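Local structure of 2-c-methyl-d-erythritol 4-phosphate cytidylyltransferase (Streptococcus pneumoniae, 2VSH) at residues A[114-119]-A[167-172]. The protein transfers the cytidylyl group of CTP to D-ribitol 5-phosphate, making the CDP-ribitol used for teichoic acid precursors. Sequence-based numbering, arbitrary orientation.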
ATOM      1  N   SER A 114       2.499   0.740 -18.026  1.00 17.25           N
ATOM      2  CA  SER A 114       2.244  -0.455 -18.853  1.00 17.06           C
ATOM      3  C   SER A 114       1.690  -1.623 -18.056  1.00 17.15           C
ATOM      4  O   SER A 114       0.929  -2.423 -18.595  1.00 17.10           O
ATOM      5  CB  SER A 114       3.508  -0.918 -19.569  1.00 17.10           C
ATOM      6  OG  SER A 114       4.470  -1.299 -18.612  1.00 18.36           O
ATOM      7  N   VAL A 115       2.091  -1.722 -16.785  1.00 17.53           N
ATOM      8  CA  VAL A 115       1.690  -2.845 -15.918  1.00 18.29           C
ATOM      9  C   VAL A 115       0.407  -2.595 -15.124  1.00 18.15           C
ATOM     10  O   VAL A 115       0.128  -3.262 -14.115  1.00 19.87           O
ATOM     11  CB  VAL A 115       2.820  -3.272 -14.967  1.00 19.15           C
ATOM     12  CG1 VAL A 115       3.940  -3.965 -15.754  1.00 18.29           C
ATOM     13  CG2 VAL A 115       3.332  -2.057 -14.135  1.00 18.77           C
ATOM     14  N   ARG A 116      -0.375  -1.644 -15.599  1.00 17.63           N
ATOM     15  CA  ARG A 116      -1.716  -1.410 -15.080  1.00 18.01           C
ATOM     16  C   ARG A 116      -2.760  -1.747 -16.160  1.00 17.96           C
ATOM     17  O   ARG A 116      -3.370  -0.843 -16.729  1.00 16.97           O
ATOM     18  CB  ARG A 116      -1.870   0.026 -14.605  1.00 17.32           C
ATOM     19  CG  ARG A 116      -1.237   0.307 -13.235  1.00 18.87           C
ATOM     20  CD  ARG A 116      -1.640   1.682 -12.733  1.00 17.45           C
ATOM     21  NE  ARG A 116      -0.740   2.149 -11.675  1.00 18.71           N
ATOM     22  CZ  ARG A 116      -0.967   2.037 -10.369  1.00 19.69           C
ATOM     23  NH1 ARG A 116      -2.068   1.464  -9.919  1.00 22.13           N
ATOM     24  NH2 ARG A 116      -0.077   2.496  -9.502  1.00 20.27           N
ATOM     25  N   PRO A 117      -2.956  -3.055 -16.446  1.00 18.71           N
ATOM     26  CA  PRO A 117      -3.858  -3.439 -17.551  1.00 19.25           C
ATOM     27  C   PRO A 117      -5.356  -3.280 -17.261  1.00 20.48           C
ATOM     28  O   PRO A 117      -6.171  -3.434 -18.193  1.00 21.19           O
ATOM     29  CB  PRO A 117      -3.515  -4.912 -17.793  1.00 20.13           C
ATOM     30  CG  PRO A 117      -3.000  -5.408 -16.486  1.00 20.08           C
ATOM     31  CD  PRO A 117      -2.379  -4.228 -15.769  1.00 18.60           C
ATOM     32  N   PHE A 118      -5.725  -2.965 -16.010  1.00 19.58           N
ATOM     33  CA  PHE A 118      -7.149  -2.929 -15.641  1.00 19.95           C
ATOM     34  C   PHE A 118      -7.751  -1.529 -15.653  1.00 19.80           C
ATOM     35  O   PHE A 118      -8.833  -1.304 -15.099  1.00 20.45           O
ATOM     36  CB  PHE A 118      -7.384  -3.605 -14.291  1.00 20.31           C
ATOM     37  CG  PHE A 118      -6.909  -5.026 -14.255  1.00 20.99           C
ATOM     38  CD1 PHE A 118      -7.554  -6.008 -15.006  1.00 22.61           C
ATOM     39  CD2 PHE A 118      -5.813  -5.383 -13.481  1.00 21.14           C
ATOM     40  CE1 PHE A 118      -7.096  -7.339 -14.993  1.00 24.72           C
ATOM     41  CE2 PHE A 118      -5.355  -6.714 -13.453  1.00 20.84           C
ATOM     42  CZ  PHE A 118      -6.006  -7.682 -14.203  1.00 23.34           C
ATOM     43  N   ILE A 119      -7.053  -0.602 -16.303  1.00 18.96           N
ATOM     44  CA  ILE A 119      -7.579   0.742 -16.530  1.00 18.56           C
ATOM     45  C   ILE A 119      -8.835   0.583 -17.380  1.00 19.05           C
ATOM     46  O   ILE A 119      -8.928  -0.342 -18.190  1.00 18.75           O
ATOM     47  CB  ILE A 119      -6.518   1.643 -17.240  1.00 17.85           C
ATOM     48  CG1 ILE A 119      -7.023   3.095 -17.412  1.00 17.64           C
ATOM     49  CG2 ILE A 119      -6.029   0.967 -18.557  1.00 18.68           C
ATOM     50  CD1 ILE A 119      -6.050   4.020 -18.116  1.00 17.78           C
ATOM     51  N   GLN A 167      -4.107   6.778  -2.286  1.00 25.29           N
ATOM     52  CA  GLN A 167      -3.117   5.976  -2.995  1.00 25.19           C
ATOM     53  C   GLN A 167      -3.053   6.467  -4.443  1.00 24.18           C
ATOM     54  O   GLN A 167      -4.077   6.525  -5.146  1.00 23.48           O
ATOM     55  CB  GLN A 167      -3.473   4.486  -2.949  1.00 27.77           C
ATOM     56  CG  GLN A 167      -2.618   3.608  -3.859  1.00 30.44           C
ATOM     57  CD  GLN A 167      -3.247   2.252  -4.140  1.00 35.25           C
ATOM     58  OE1 GLN A 167      -3.654   1.960  -5.270  1.00 37.07           O
ATOM     59  NE2 GLN A 167      -3.336   1.421  -3.111  1.00 38.98           N
ATOM     60  N   GLY A 168      -1.851   6.844  -4.869  1.00 23.20           N
ATOM     61  CA  GLY A 168      -1.628   7.354  -6.211  1.00 23.08           C
ATOM     62  C   GLY A 168      -1.604   6.222  -7.202  1.00 24.56           C
ATOM     63  O   GLY A 168      -0.936   5.218  -6.988  1.00 25.72           O
ATOM     64  N   GLN A 169      -2.339   6.390  -8.298  1.00 18.90           N
ATOM     65  CA  GLN A 169      -2.336   5.422  -9.375  1.00 19.27           C
ATOM     66  C   GLN A 169      -1.947   6.150 -10.647  1.00 19.35           C
ATOM     67  O   GLN A 169      -1.421   7.252 -10.585  1.00 20.12           O
ATOM     68  CB  GLN A 169      -3.713   4.775  -9.525  1.00 19.56           C
ATOM     69  CG  GLN A 169      -4.271   4.137  -8.248  1.00 19.94           C
ATOM     70  CD  GLN A 169      -5.594   3.405  -8.495  1.00 21.50           C
ATOM     71  OE1 GLN A 169      -6.408   3.814  -9.330  1.00 19.16           O
ATOM     72  NE2 GLN A 169      -5.799   2.307  -7.776  1.00 21.38           N
ATOM     73  N   THR A 170      -2.188   5.525 -11.795  1.00 18.82           N
ATOM     74  CA  THR A 170      -2.185   6.237 -13.067  1.00 18.58           C
ATOM     75  C   THR A 170      -3.518   5.917 -13.764  1.00 18.49           C
ATOM     76  O   THR A 170      -4.161   4.939 -13.393  1.00 19.18           O
ATOM     77  CB  THR A 170      -0.920   5.956 -13.930  1.00 17.42           C
ATOM     78  OG1 THR A 170      -0.966   4.648 -14.518  1.00 18.36           O
ATOM     79  CG2 THR A 170       0.380   6.142 -13.116  1.00 18.70           C
ATOM     80  N   PRO A 171      -3.930   6.712 -14.778  1.00 19.03           N
ATOM     81  CA  PRO A 171      -3.273   7.853 -15.459  1.00 18.52           C
ATOM     82  C   PRO A 171      -2.858   9.097 -14.663  1.00 18.42           C
ATOM     83  O   PRO A 171      -3.381   9.393 -13.586  1.00 19.21           O
ATOM     84  CB  PRO A 171      -4.279   8.242 -16.560  1.00 19.01           C
ATOM     85  CG  PRO A 171      -5.059   7.032 -16.820  1.00 18.99           C
ATOM     86  CD  PRO A 171      -5.201   6.371 -15.441  1.00 19.20           C
ATOM     87  N   GLN A 172      -1.883   9.794 -15.231  1.00 17.97           N
ATOM     88  CA  GLN A 172      -1.533  11.149 -14.873  1.00 18.58           C
ATOM     89  C   GLN A 172      -1.545  11.927 -16.184  1.00 18.47           C
ATOM     90  O   GLN A 172      -0.863  11.556 -17.148  1.00 17.41           O
ATOM     91  CB  GLN A 172      -0.161  11.194 -14.200  1.00 18.28           C
ATOM     92  CG  GLN A 172      -0.094  10.351 -12.944  1.00 18.47           C
ATOM     93  CD  GLN A 172       1.238  10.430 -12.198  1.00 19.37           C
ATOM     94  OE1 GLN A 172       1.259  10.429 -10.972  1.00 21.73           O
ATOM     95  NE2 GLN A 172       2.345  10.479 -12.932  1.00 19.64           N
TER
HETATM   96  O   HOH W   1      -1.246   2.372  -6.728  1.00 25.05           O
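Arg116 reaches out of the loop that follows strand 108-113 and lays its guanidinium along the backbone of strand 165-175 at Gln169 and Thr170. One face of the group is covered by Gln169 CA and Thr170 N, which sit 3.6 and 3.7 Å above its plane and toward its rim, while Arg116 CD lies 3.5 Å from Thr170 OG1. An extended chain from CG to NE carries the charge this far. No direct hydrogen bond joins the two segments; Arg116 is held from outside them, NE by a salt bridge to Asp113 and NH1 by the carbonyl of Asn217. Thr170 OG1 also bonds to the backbone N of Asp113, so both side chains converge on the end of strand 108-113.

The tight part is apolar: Ile119 CD1 presses on Pro171 CG at 3.4 Å, closer than normal for two carbons. Ile119 sends CG1 anti to its own backbone N (chi1 -176°) and stays extended to CD1, meeting a proline ring that follows a cis peptide bond. Phe41 and His112 pack on Ile119 as well. At the other end the fit is looser and bridged by solvent. A water in the guanidinium plane accepts from Arg116 NH2 at 3.0 Å and lies 2.8 Å from Gln167 OE1 and 2.9 Å from Gly168 O. Gln169 crosses Arg116 at about a right angle, its CB 3.7 Å from Arg116 NH1, and its amide bonds to Glu214 and Asn217.

The contact joins the loop after a central parallel strand to the neighbouring antiparallel strand where that strand turns a corner, beside the probable CTP site with Ser114 and Arg86, in the mixed-sheet GT-A-like fold of the IspD/TarI cytidylyltransferases.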